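Local coordinates for Alpha/beta hydrolase fold protein (Nakamurella multipartita, PDB 4Y7D) that probably acts as a hydrolase of the alpha/beta hydrolase fold, at residues S14-S19 with C27-A32; P35-H40 with I64-P69; L50-F55 with L104-G109. All coordinates share one frame; numbering follows the deposited sequence. Where two conformers were deposited one is given.

In the fold
From the N terminus, interaction 1 closes first. It pairs the two strands of the opening hairpin, at one edge of the central sheet. Interaction 2 follows in series. It closes the beta-alpha-beta unit that runs from strand 35-39 through helix 46-58 to strand 62-66. Interaction 3 starts on that helix, inside the loop of interaction 2. It ends on strand 101-106, beyond it, so the two contacts cross. Strand 62-66 lies between strands 23-31 and 35-39, and a backbone hydrogen bond between Val28 and Val65 joins interactions 1 and 2. Backbone hydrogen bonds of Leu104 to strand 35-39 join interactions 2 and 3. Leu50 packs on Val28 and Val30, bringing the helix onto the hairpin.

Interaction 1 of 3, residues S14-S19 with C27-A32; sequences SVQTVS and CVIVGA
Gln16 and Cys27 form the one bridge between these two segments, an antiparallel hydrogen-bonded pair, and the short segments 16-19 and 27-31 run at 108° to each other. The hairpin pairing runs on from Val18 to Val25, while the chains part on the side of Ser14 and Ile29. Gln16 N donates a hydrogen bond to Cys27 O at 2.8 Å, and the bond is almost straight (173°). The return bond, from Cys27 N to Gln16 O, measures 2.9 Å. Val15 CA adds a CA-H...O contact to Cys27 O at 3.5 Å. Cys27 O thus receives both a strong and a weak donor.

The side chains of Gln16 and Cys27 leave the sheet on the same face. Val18 CG2 meets Cys27 SG at 3.9 Å. The sulfur is placed for this by lying between its backbone N and carbonyl carbon (chi1 65°). Val15 and Val28 pack on the other face. Their CG2 methyls touch at 3.9 Å, and the two side chains cross at about a right angle. Ser14 OG rests against Val28 CG1 at 3.6 Å, a polar atom beside a methyl.

The two strands are the arms of a beta hairpin that opens the chain, and strand 16-20 is an outermost strand of the mixed sheet of the alpha/beta hydrolase fold. On its other edge strand 23-31 meets strand 62-66, where Val28 is hydrogen-bonded to Val65. Helix 46-58 covers Val15 and Val28, through His46 and Leu50. Helix 82-95 meets Val18, through Leu92 and Ala95.

A water bridges the strands where they part. It donates to Ser14 O at 2.7 Å and accepts from Ile29 N at 3.0 Å. Gln16 NE2 also donates to this water and lies beside Ile29 CG1, but Gln16 was deposited in two conformers, so its part is doubtful.

Interaction 2 of 3, residues P35-H40 with I64-P69; sequences PVLVVH and IVVDRP
His40, Ile64 and Arg68 carry this contact, with the parallel strand pairing at one end and a polar cluster at the other. Ile64 N donates to Val36 O at 2.8 Å. Ile64 O accepts from Val38 N at 2.9 Å. Both the N-H and the C=O of Ile64 are thus used by strand 35-39, as in parallel pairing. Its CG2 branch lies 4.1 Å from Leu37 CD1, and its CD1 reaches Pro35 CB. Farther on the strands separate. The bond from Val66 N to Val38 O is weak, and a water joins Val38 O, His40 N and Val66 O.

His40 turns its ring back toward segment 64-69, with CG between the backbone N and carbonyl carbon (chi1 70°). Its NE2 accepts a nearly straight bond from Arg68 N at 3.0 Å, although the donor lies 25° out of the ring plane. Val66 O sits at the ring edge, 3.3 Å from CD2. Arg68 bends over one face, its NE above the plane but offset toward the rim. This brings Arg68 NE to His40 O at 3.0 Å, so the arginine grips both the ring and the backbone of one residue. Arg68 CD also packs on Val39 CG1, at 3.6 Å. Asp223 forms a salt bridge with the guanidinium group, and Gln85 binds its NH2.

The chain after His40 is probably the oxyanion loop, as in relatives that carry a His-Gly pair here. Helix 46-58 covers Val38 and Val65 on one face of the sheet; helices 82-95 and 110-119 cover Val66 and Leu37 on the other.

Interaction 3 of 3, residues L50-F55 with L104-G109; sequences LAMARF and LCWSGG
Met52, deposited as selenomethionine, reaches from helix 50-55 to strand 104-106. Its terminal methyl CE lies 3.7 Å from Trp106 CB and 4.1 Å from Leu104 CG. The bend at chi3 (58°) turns CE back onto the strand while SE stays beside the indole. SE is at the ring edge, in plane, 5.3 Å from the centroid of the six-membered ring of Trp106. This is a Met-aromatic contact. Met52 CG also touches Trp106 CE3, at 3.8 Å.

Leu104 CD2 meets Phe55 CE1 at 3.9 Å, near the plane of the phenyl ring, at its edge. It also approaches Met52 O.

The strand leads directly into a sharp turn at Ser107, where phi is positive (60°), followed by helix 110-119. This is the nucleophile elbow of the alpha/beta hydrolase fold. Ser107 OG is hydrogen-bonded to His278 NE2, consistent with a serine nucleophile and its catalytic histidine.

Farther out, Trp282 NE1 donates to Met52 O, and the rings of Trp282 and His278 both meet that of Trp106. Phe281 packs edge-to-face with Phe55, while helix 197-209 brings Leu206 against Trp106 and Ala51.

Interaction 1 of 3, residues S14-S19 with C27-A32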
ATOM      1  N   SER A  14      -5.449  19.460  -2.955  1.00 40.46           N
ATOM      2  CA  SER A  14      -5.520  18.859  -1.588  1.00 36.38           C
ATOM      3  C   SER A  14      -4.169  18.390  -0.976  1.00 31.75           C
ATOM      4  O   SER A  14      -4.107  18.173   0.204  1.00 30.89           O
ATOM      5  CB  SER A  14      -6.552  17.721  -1.532  1.00 40.05           C
ATOM      6  OG  SER A  14      -6.160  16.556  -2.304  1.00 43.33           O
ATOM      7  N   VAL A  15      -3.113  18.229  -1.754  1.00 29.04           N
ATOM      8  CA  VAL A  15      -1.798  17.880  -1.175  1.00 27.30           C
ATOM      9  C   VAL A  15      -1.305  19.040  -0.314  1.00 25.35           C
ATOM     10  O   VAL A  15      -1.398  20.205  -0.738  1.00 27.21           O
ATOM     11  CB  VAL A  15      -0.747  17.590  -2.257  1.00 27.75           C
ATOM     12  CG1 VAL A  15       0.609  17.316  -1.624  1.00 28.57           C
ATOM     13  CG2 VAL A  15      -1.142  16.371  -3.027  1.00 28.56           C
ATOM     14  N   GLN A  16      -0.836  18.721   0.891  1.00 23.27           N
ATOM     15  CA  GLN A  16      -0.250  19.665   1.839  0.60 23.07           C
ATOM     16  C   GLN A  16       1.167  19.255   2.118  1.00 21.99           C
ATOM     17  O   GLN A  16       1.408  18.064   2.245  1.00 22.62           O
ATOM     18  CB  GLN A  16      -1.004  19.606   3.168  0.60 22.68           C
ATOM     19  CG  GLN A  16      -2.479  19.893   3.004  0.60 23.29           C
ATOM     20  CD  GLN A  16      -3.186  20.222   4.305  0.60 24.52           C
ATOM     21  OE1 GLN A  16      -2.666  21.008   5.116  0.60 26.26           O
ATOM     22  NE2 GLN A  16      -4.397  19.663   4.498  0.60 23.48           N
ATOM     23  N   THR A  17       2.081  20.217   2.245  1.00 22.13           N
ATOM     24  CA  THR A  17       3.423  19.912   2.667  1.00 23.40           C
ATOM     25  C   THR A  17       3.492  20.138   4.171  1.00 23.46           C
ATOM     26  O   THR A  17       3.095  21.223   4.659  1.00 25.37           O
ATOM     27  CB  THR A  17       4.425  20.809   1.956  1.00 25.05           C
ATOM     28  OG1 THR A  17       4.283  20.600   0.545  1.00 25.31           O
ATOM     29  CG2 THR A  17       5.839  20.533   2.440  1.00 26.72           C
ATOM     30  N   VAL A  18       3.952  19.150   4.902  1.00 21.51           N
ATOM     31  CA  VAL A  18       4.115  19.294   6.330  1.00 21.73           C
ATOM     32  C   VAL A  18       5.591  19.328   6.645  1.00 21.57           C
ATOM     33  O   VAL A  18       6.292  18.348   6.373  1.00 21.49           O
ATOM     34  CB  VAL A  18       3.435  18.160   7.100  1.00 21.51           C
ATOM     35  CG1 VAL A  18       3.647  18.322   8.611  1.00 22.28           C
ATOM     36  CG2 VAL A  18       1.958  18.137   6.788  1.00 21.50           C
ATOM     37  N   SER A  19       6.037  20.411   7.287  1.00 21.94           N
ATOM     38  CA  SER A  19       7.449  20.501   7.673  1.00 23.58           C
ATOM     39  C   SER A  19       7.653  19.850   9.018  1.00 24.32           C
ATOM     40  O   SER A  19       7.255  20.382  10.059  1.00 23.29           O
ATOM     41  CB  SER A  19       7.972  21.910   7.798  1.00 25.62           C
ATOM     42  OG  SER A  19       7.892  22.571   6.571  1.00 29.98           O
ATOM     43  N   CYS A  27       1.350  15.177   2.113  1.00 20.30           N
ATOM     44  CA  CYS A  27       0.264  14.281   2.443  1.00 21.76           C
ATOM     45  C   CYS A  27      -1.075  14.860   2.050  1.00 21.22           C
ATOM     46  O   CYS A  27      -1.185  16.039   1.747  1.00 21.36           O
ATOM     47  CB  CYS A  27       0.315  13.867   3.914  1.00 23.22           C
ATOM     48  SG  CYS A  27       0.045  15.207   5.031  1.00 25.46           S
ATOM     49  N   VAL A  28      -2.113  14.022   2.059  1.00 20.75           N
ATOM     50  CA  VAL A  28      -3.473  14.453   1.894  1.00 20.89           C
ATOM     51  C   VAL A  28      -4.178  13.997   3.145  1.00 22.65           C
ATOM     52  O   VAL A  28      -4.053  12.849   3.566  1.00 22.54           O
ATOM     53  CB  VAL A  28      -4.126  13.846   0.628  1.00 21.50           C
ATOM     54  CG1 VAL A  28      -5.566  14.282   0.466  1.00 22.81           C
ATOM     55  CG2 VAL A  28      -3.323  14.209  -0.614  1.00 22.16           C
ATOM     56  N   ILE A  29      -4.968  14.911   3.667  1.00 23.51           N
ATOM     57  CA  ILE A  29      -5.671  14.774   4.922  1.00 26.19           C
ATOM     58  C   ILE A  29      -7.151  14.705   4.521  1.00 25.73           C
ATOM     59  O   ILE A  29      -7.672  15.658   3.955  1.00 25.20           O
ATOM     60  CB  ILE A  29      -5.456  16.057   5.776  1.00 28.74           C
ATOM     61  CG1 ILE A  29      -3.974  16.270   6.160  1.00 28.70           C
ATOM     62  CG2 ILE A  29      -6.326  16.060   7.000  1.00 30.81           C
ATOM     63  CD1 ILE A  29      -3.391  15.254   7.088  1.00 27.08           C
ATOM     64  N   VAL A  30      -7.810  13.576   4.788  1.00 24.78           N
ATOM     65  CA  VAL A  30      -9.179  13.408   4.369  1.00 25.50           C
ATOM     66  C   VAL A  30     -10.004  12.621   5.389  1.00 25.08           C
ATOM     67  O   VAL A  30      -9.494  11.730   6.048  1.00 22.65           O
ATOM     68  CB  VAL A  30      -9.225  12.719   3.000  1.00 27.62           C
ATOM     69  CG1 VAL A  30      -8.689  11.298   3.030  1.00 28.82           C
ATOM     70  CG2 VAL A  30     -10.639  12.712   2.472  1.00 31.17           C
ATOM     71  N   GLY A  31     -11.293  12.943   5.466  1.00 25.46           N
ATOM     72  CA  GLY A  31     -12.213  12.229   6.351  1.00 26.14           C
ATOM     73  C   GLY A  31     -12.244  12.795   7.769  1.00 25.33           C
ATOM     74  O   GLY A  31     -11.652  13.843   8.075  1.00 24.94           O
ATOM     75  N   ALA A  32     -12.941  12.084   8.643  1.00 24.58           N
ATOM     76  CA  ALA A  32     -13.167  12.503  10.025  1.00 25.05           C
ATOM     77  C   ALA A  32     -13.322  11.230  10.811  1.00 25.75           C
ATOM     78  O   ALA A  32     -13.833  10.221  10.292  1.00 24.93           O
ATOM     79  CB  ALA A  32     -14.453  13.320  10.138  1.00 26.37           C
TER
HETATM   80  O   HOH W   1      -5.218  17.650   2.599  1.00 25.29           O

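Interaction 2 of 3, residues P35-H40 with I64-P69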
ATOM      1  N   PRO A  35      -7.819   8.568  13.469  1.00 20.94           N
ATOM      2  CA  PRO A  35      -6.868   8.687  12.358  1.00 20.00           C
ATOM      3  C   PRO A  35      -6.124   7.434  12.002  1.00 19.74           C
ATOM      4  O   PRO A  35      -5.771   6.626  12.881  1.00 19.43           O
ATOM      5  CB  PRO A  35      -5.896   9.779  12.853  1.00 20.67           C
ATOM      6  CG  PRO A  35      -5.889   9.577  14.331  1.00 20.76           C
ATOM      7  CD  PRO A  35      -7.313   9.207  14.714  1.00 22.39           C
ATOM      8  N   VAL A  36      -5.848   7.302  10.705  1.00 19.38           N
ATOM      9  CA  VAL A  36      -5.049   6.206  10.147  1.00 18.81           C
ATOM     10  C   VAL A  36      -4.024   6.744   9.172  1.00 18.62           C
ATOM     11  O   VAL A  36      -4.385   7.455   8.225  1.00 18.67           O
ATOM     12  CB  VAL A  36      -5.967   5.241   9.383  1.00 19.28           C
ATOM     13  CG1 VAL A  36      -5.171   4.053   8.854  1.00 19.23           C
ATOM     14  CG2 VAL A  36      -7.112   4.816  10.277  1.00 20.54           C
ATOM     15  N   LEU A  37      -2.765   6.398   9.406  1.00 17.31           N
ATOM     16  CA  LEU A  37      -1.707   6.679   8.467  1.00 17.46           C
ATOM     17  C   LEU A  37      -1.756   5.606   7.379  1.00 16.96           C
ATOM     18  O   LEU A  37      -1.768   4.430   7.683  1.00 17.95           O
ATOM     19  CB  LEU A  37      -0.353   6.639   9.134  1.00 17.41           C
ATOM     20  CG  LEU A  37       0.887   6.746   8.231  1.00 18.26           C
ATOM     21  CD1 LEU A  37       1.024   8.183   7.716  1.00 18.91           C
ATOM     22  CD2 LEU A  37       2.094   6.240   8.973  1.00 19.45           C
ATOM     23  N   VAL A  38      -1.878   6.025   6.131  1.00 17.16           N
ATOM     24  CA  VAL A  38      -2.058   5.123   4.962  1.00 16.43           C
ATOM     25  C   VAL A  38      -0.762   5.209   4.137  1.00 16.78           C
ATOM     26  O   VAL A  38      -0.384   6.316   3.709  1.00 17.48           O
ATOM     27  CB  VAL A  38      -3.246   5.579   4.135  1.00 17.25           C
ATOM     28  CG1 VAL A  38      -3.469   4.655   2.954  1.00 17.99           C
ATOM     29  CG2 VAL A  38      -4.486   5.561   4.990  1.00 18.59           C
ATOM     30  N   VAL A  39      -0.136   4.064   3.918  1.00 16.49           N
ATOM     31  CA  VAL A  39       1.221   3.996   3.379  1.00 16.17           C
ATOM     32  C   VAL A  39       1.246   3.168   2.086  1.00 18.01           C
ATOM     33  O   VAL A  39       1.045   1.939   2.067  1.00 18.35           O
ATOM     34  CB  VAL A  39       2.161   3.383   4.418  1.00 16.20           C
ATOM     35  CG1 VAL A  39       3.602   3.495   3.930  1.00 16.36           C
ATOM     36  CG2 VAL A  39       1.973   4.021   5.813  1.00 17.54           C
ATOM     37  N   HIS A  40       1.474   3.868   0.988  1.00 17.87           N
ATOM     38  CA  HIS A  40       1.453   3.284  -0.352  1.00 18.25           C
ATOM     39  C   HIS A  40       2.645   2.362  -0.655  1.00 18.15           C
ATOM     40  O   HIS A  40       3.724   2.412  -0.030  1.00 17.98           O
ATOM     41  CB  HIS A  40       1.339   4.423  -1.424  1.00 18.27           C
ATOM     42  CG  HIS A  40       2.557   5.251  -1.546  1.00 18.69           C
ATOM     43  ND1 HIS A  40       3.705   4.804  -2.176  1.00 18.91           N
ATOM     44  CD2 HIS A  40       2.811   6.536  -1.171  1.00 18.40           C
ATOM     45  CE1 HIS A  40       4.617   5.758  -2.149  1.00 18.92           C
ATOM     46  NE2 HIS A  40       4.107   6.809  -1.548  1.00 18.61           N
ATOM     47  N   ILE A  64      -4.474   9.905   6.823  1.00 19.81           N
ATOM     48  CA  ILE A  64      -3.320  10.712   6.611  1.00 20.04           C
ATOM     49  C   ILE A  64      -2.548   9.949   5.531  1.00 19.05           C
ATOM     50  O   ILE A  64      -1.943   8.942   5.816  1.00 18.89           O
ATOM     51  CB  ILE A  64      -2.501  10.883   7.925  1.00 20.75           C
ATOM     52  CG1 ILE A  64      -3.359  11.577   8.997  1.00 22.00           C
ATOM     53  CG2 ILE A  64      -1.200  11.655   7.675  1.00 21.65           C
ATOM     54  CD1 ILE A  64      -2.889  11.314  10.408  1.00 22.27           C
ATOM     55  N   VAL A  65      -2.621  10.423   4.292  1.00 19.78           N
ATOM     56  CA  VAL A  65      -2.108   9.637   3.151  1.00 19.47           C
ATOM     57  C   VAL A  65      -0.820  10.300   2.700  1.00 19.36           C
ATOM     58  O   VAL A  65      -0.869  11.437   2.196  1.00 19.72           O
ATOM     59  CB  VAL A  65      -3.107   9.714   1.981  1.00 21.79           C
ATOM     60  CG1 VAL A  65      -2.559   8.995   0.752  1.00 23.10           C
ATOM     61  CG2 VAL A  65      -4.517   9.281   2.405  1.00 22.19           C
ATOM     62  N   VAL A  66       0.319   9.657   2.961  1.00 17.66           N
ATOM     63  CA  VAL A  66       1.600  10.263   2.622  1.00 19.04           C
ATOM     64  C   VAL A  66       2.023   9.979   1.208  1.00 19.62           C
ATOM     65  O   VAL A  66       1.603   8.974   0.632  1.00 19.97           O
ATOM     66  CB  VAL A  66       2.751   9.728   3.521  1.00 19.94           C
ATOM     67  CG1 VAL A  66       2.663  10.379   4.886  1.00 21.25           C
ATOM     68  CG2 VAL A  66       2.728   8.206   3.629  1.00 19.10           C
ATOM     69  N   ASP A  67       2.889  10.847   0.690  1.00 19.68           N
ATOM     70  CA  ASP A  67       3.814  10.529  -0.397  1.00 20.04           C
ATOM     71  C   ASP A  67       5.124  10.135   0.290  1.00 20.04           C
ATOM     72  O   ASP A  67       5.714  10.938   0.995  1.00 20.15           O
ATOM     73  CB  ASP A  67       4.037  11.717  -1.313  1.00 21.25           C
ATOM     74  CG  ASP A  67       2.908  11.952  -2.274  1.00 23.89           C
ATOM     75  OD1 ASP A  67       2.595  11.008  -3.028  1.00 25.39           O
ATOM     76  OD2 ASP A  67       2.326  13.082  -2.324  1.00 23.21           O
ATOM     77  N   ARG A  68       5.559   8.886   0.145  1.00 18.78           N
ATOM     78  CA  ARG A  68       6.826   8.472   0.726  1.00 19.30           C
ATOM     79  C   ARG A  68       7.968   9.172   0.019  1.00 19.44           C
ATOM     80  O   ARG A  68       7.813   9.647  -1.129  1.00 20.42           O
ATOM     81  CB  ARG A  68       6.988   6.956   0.724  1.00 19.76           C
ATOM     82  CG  ARG A  68       5.966   6.268   1.643  1.00 19.31           C
ATOM     83  CD  ARG A  68       6.319   4.819   1.943  1.00 19.64           C
ATOM     84  NE  ARG A  68       6.145   3.996   0.739  1.00 19.33           N
ATOM     85  CZ  ARG A  68       7.145   3.555  -0.012  1.00 19.61           C
ATOM     86  NH1 ARG A  68       6.892   2.898  -1.119  1.00 20.92           N
ATOM     87  NH2 ARG A  68       8.381   3.839   0.318  1.00 20.18           N
ATOM     88  N   PRO A  69       9.095   9.301   0.709  1.00 19.58           N
ATOM     89  CA  PRO A  69      10.267   9.961   0.101  1.00 20.67           C
ATOM     90  C   PRO A  69      10.624   9.438  -1.276  1.00 21.24           C
ATOM     91  O   PRO A  69      10.715   8.204  -1.458  1.00 20.74           O
ATOM     92  CB  PRO A  69      11.355   9.693   1.120  1.00 20.74           C
ATOM     93  CG  PRO A  69      10.605   9.754   2.438  1.00 20.25           C
ATOM     94  CD  PRO A  69       9.327   9.010   2.150  1.00 19.93           C
TER
HETATM   95  O   HOH W   2       0.332   6.587   1.041  1.00 18.57           O

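Interaction 3 of 3, residues L50-F55 with L104-G109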
ATOM      1  N   LEU A  50      -4.858   7.425  -1.580  1.00 19.64           N
ATOM      2  CA  LEU A  50      -6.239   7.824  -1.432  1.00 19.99           C
ATOM      3  C   LEU A  50      -7.198   6.734  -1.881  1.00 19.91           C
ATOM      4  O   LEU A  50      -8.301   6.592  -1.316  1.00 20.05           O
ATOM      5  CB  LEU A  50      -6.508   9.110  -2.247  1.00 20.79           C
ATOM      6  CG  LEU A  50      -6.007  10.402  -1.623  1.00 22.77           C
ATOM      7  CD1 LEU A  50      -5.978  11.565  -2.617  1.00 25.03           C
ATOM      8  CD2 LEU A  50      -6.888  10.788  -0.429  1.00 22.58           C
ATOM      9  N   ALA A  51      -6.823   6.000  -2.911  1.00 19.78           N
ATOM     10  CA  ALA A  51      -7.638   4.891  -3.389  1.00 19.99           C
ATOM     11  C   ALA A  51      -7.699   3.790  -2.325  1.00 20.31           C
ATOM     12  O   ALA A  51      -8.779   3.272  -2.005  1.00 18.80           O
ATOM     13  CB  ALA A  51      -7.070   4.333  -4.695  1.00 20.78           C
HETATM   14  N   MSE A  52      -6.552   3.499  -1.715  1.00 19.10           N
HETATM   15  CA  MSE A  52      -6.492   2.574  -0.566  1.00 19.06           C
HETATM   16  C   MSE A  52      -7.395   3.040   0.604  1.00 19.86           C
HETATM   17  O   MSE A  52      -7.998   2.212   1.288  1.00 18.61           O
HETATM   18  CB  MSE A  52      -5.078   2.447  -0.035  1.00 18.98           C
HETATM   19  CG  MSE A  52      -4.100   1.748  -0.985  1.00 19.75           C
HETATM   20 SE   MSE A  52      -2.231   1.998  -0.333  0.65 20.64          SE
HETATM   21  CE  MSE A  52      -2.399   1.231   1.431  1.00 18.91           C
ATOM     22  N   ALA A  53      -7.444   4.359   0.830  1.00 19.64           N
ATOM     23  CA  ALA A  53      -8.097   4.959   1.996  1.00 19.98           C
ATOM     24  C   ALA A  53      -9.584   5.122   1.832  1.00 21.49           C
ATOM     25  O   ALA A  53     -10.269   5.408   2.840  1.00 20.01           O
ATOM     26  CB  ALA A  53      -7.510   6.317   2.303  1.00 21.05           C
ATOM     27  N   ARG A  54     -10.133   5.020   0.618  1.00 20.96           N
ATOM     28  CA  ARG A  54     -11.572   5.351   0.504  1.00 22.69           C
ATOM     29  C   ARG A  54     -12.467   4.569   1.448  1.00 22.01           C
ATOM     30  O   ARG A  54     -13.440   5.131   2.003  1.00 22.32           O
ATOM     31  CB  ARG A  54     -12.128   5.176  -0.917  1.00 26.27           C
ATOM     32  CG  ARG A  54     -11.708   6.253  -1.897  1.00 30.33           C
ATOM     33  CD  ARG A  54     -12.522   6.100  -3.199  1.00 33.36           C
ATOM     34  NE  ARG A  54     -12.066   7.142  -4.092  1.00 37.53           N
ATOM     35  CZ  ARG A  54     -11.111   7.001  -5.025  1.00 37.98           C
ATOM     36  NH1 ARG A  54     -10.566   5.819  -5.294  1.00 34.66           N
ATOM     37  NH2 ARG A  54     -10.774   8.064  -5.756  1.00 40.68           N
ATOM     38  N   PHE A  55     -12.212   3.280   1.614  1.00 21.03           N
ATOM     39  CA  PHE A  55     -13.100   2.493   2.492  1.00 21.54           C
ATOM     40  C   PHE A  55     -13.063   3.008   3.953  1.00 21.72           C
ATOM     41  O   PHE A  55     -14.044   2.907   4.680  1.00 22.73           O
ATOM     42  CB  PHE A  55     -12.792   0.985   2.402  1.00 22.31           C
ATOM     43  CG  PHE A  55     -11.621   0.540   3.243  1.00 21.90           C
ATOM     44  CD1 PHE A  55     -10.303   0.684   2.788  1.00 21.78           C
ATOM     45  CD2 PHE A  55     -11.822  -0.074   4.486  1.00 23.13           C
ATOM     46  CE1 PHE A  55      -9.235   0.255   3.553  1.00 20.97           C
ATOM     47  CE2 PHE A  55     -10.754  -0.515   5.232  1.00 21.03           C
ATOM     48  CZ  PHE A  55      -9.445  -0.354   4.761  1.00 21.80           C
ATOM     49  N   LEU A 104      -2.350   1.615   8.040  1.00 17.12           N
ATOM     50  CA  LEU A 104      -2.730   0.740   6.920  1.00 17.17           C
ATOM     51  C   LEU A 104      -1.603   0.811   5.902  1.00 18.00           C
ATOM     52  O   LEU A 104      -1.327   1.885   5.334  1.00 19.07           O
ATOM     53  CB  LEU A 104      -4.007   1.185   6.251  1.00 18.35           C
ATOM     54  CG  LEU A 104      -4.421   0.466   4.971  1.00 17.99           C
ATOM     55  CD1 LEU A 104      -4.801  -0.961   5.316  1.00 19.05           C
ATOM     56  CD2 LEU A 104      -5.540   1.148   4.252  1.00 18.92           C
ATOM     57  N   CYS A 105      -1.023  -0.343   5.612  1.00 16.67           N
ATOM     58  CA  CYS A 105       0.008  -0.437   4.582  1.00 16.84           C
ATOM     59  C   CYS A 105      -0.282  -1.546   3.588  1.00 17.05           C
ATOM     60  O   CYS A 105      -0.987  -2.506   3.888  1.00 17.30           O
ATOM     61  CB  CYS A 105       1.369  -0.619   5.195  1.00 16.42           C
ATOM     62  SG  CYS A 105       1.702  -2.171   6.072  1.00 18.34           S
ATOM     63  N   TRP A 106       0.303  -1.403   2.395  1.00 16.85           N
ATOM     64  CA  TRP A 106       0.181  -2.443   1.371  1.00 17.32           C
ATOM     65  C   TRP A 106       1.496  -2.536   0.668  1.00 18.53           C
ATOM     66  O   TRP A 106       2.133  -1.517   0.476  1.00 18.28           O
ATOM     67  CB  TRP A 106      -0.912  -2.040   0.410  1.00 18.83           C
ATOM     68  CG  TRP A 106      -1.203  -2.924  -0.780  1.00 19.47           C
ATOM     69  CD1 TRP A 106      -1.062  -4.276  -0.883  1.00 20.95           C
ATOM     70  CD2 TRP A 106      -1.803  -2.502  -1.979  1.00 22.58           C
ATOM     71  NE1 TRP A 106      -1.534  -4.725  -2.091  1.00 20.60           N
ATOM     72  CE2 TRP A 106      -1.992  -3.647  -2.789  1.00 22.32           C
ATOM     73  CE3 TRP A 106      -2.240  -1.254  -2.454  1.00 23.92           C
ATOM     74  CZ2 TRP A 106      -2.570  -3.578  -4.058  1.00 23.86           C
ATOM     75  CZ3 TRP A 106      -2.845  -1.186  -3.703  1.00 24.10           C
ATOM     76  CH2 TRP A 106      -2.984  -2.337  -4.504  1.00 24.80           C
ATOM     77  N   SER A 107       1.934  -3.773   0.354  1.00 18.44           N
ATOM     78  CA  SER A 107       3.028  -4.015  -0.597  1.00 19.28           C
ATOM     79  C   SER A 107       4.345  -3.357  -0.146  1.00 19.72           C
ATOM     80  O   SER A 107       4.812  -3.583   1.006  1.00 18.73           O
ATOM     81  CB  SER A 107       2.543  -3.522  -1.982  1.00 20.89           C
ATOM     82  OG  SER A 107       3.256  -4.146  -3.044  1.00 24.41           O
ATOM     83  N   GLY A 108       4.953  -2.515  -0.990  1.00 17.61           N
ATOM     84  CA  GLY A 108       6.158  -1.790  -0.601  1.00 18.46           C
ATOM     85  C   GLY A 108       5.986  -0.755   0.516  1.00 17.76           C
ATOM     86  O   GLY A 108       6.968  -0.269   1.026  1.00 18.80           O
ATOM     87  N   GLY A 109       4.766  -0.508   0.982  1.00 16.49           N
ATOM     88  CA  GLY A 109       4.585   0.263   2.218  1.00 17.57           C
ATOM     89  C   GLY A 109       4.906  -0.499   3.518  1.00 17.71           C
ATOM     90  O   GLY A 109       4.959   0.078   4.599  1.00 18.01           O
TER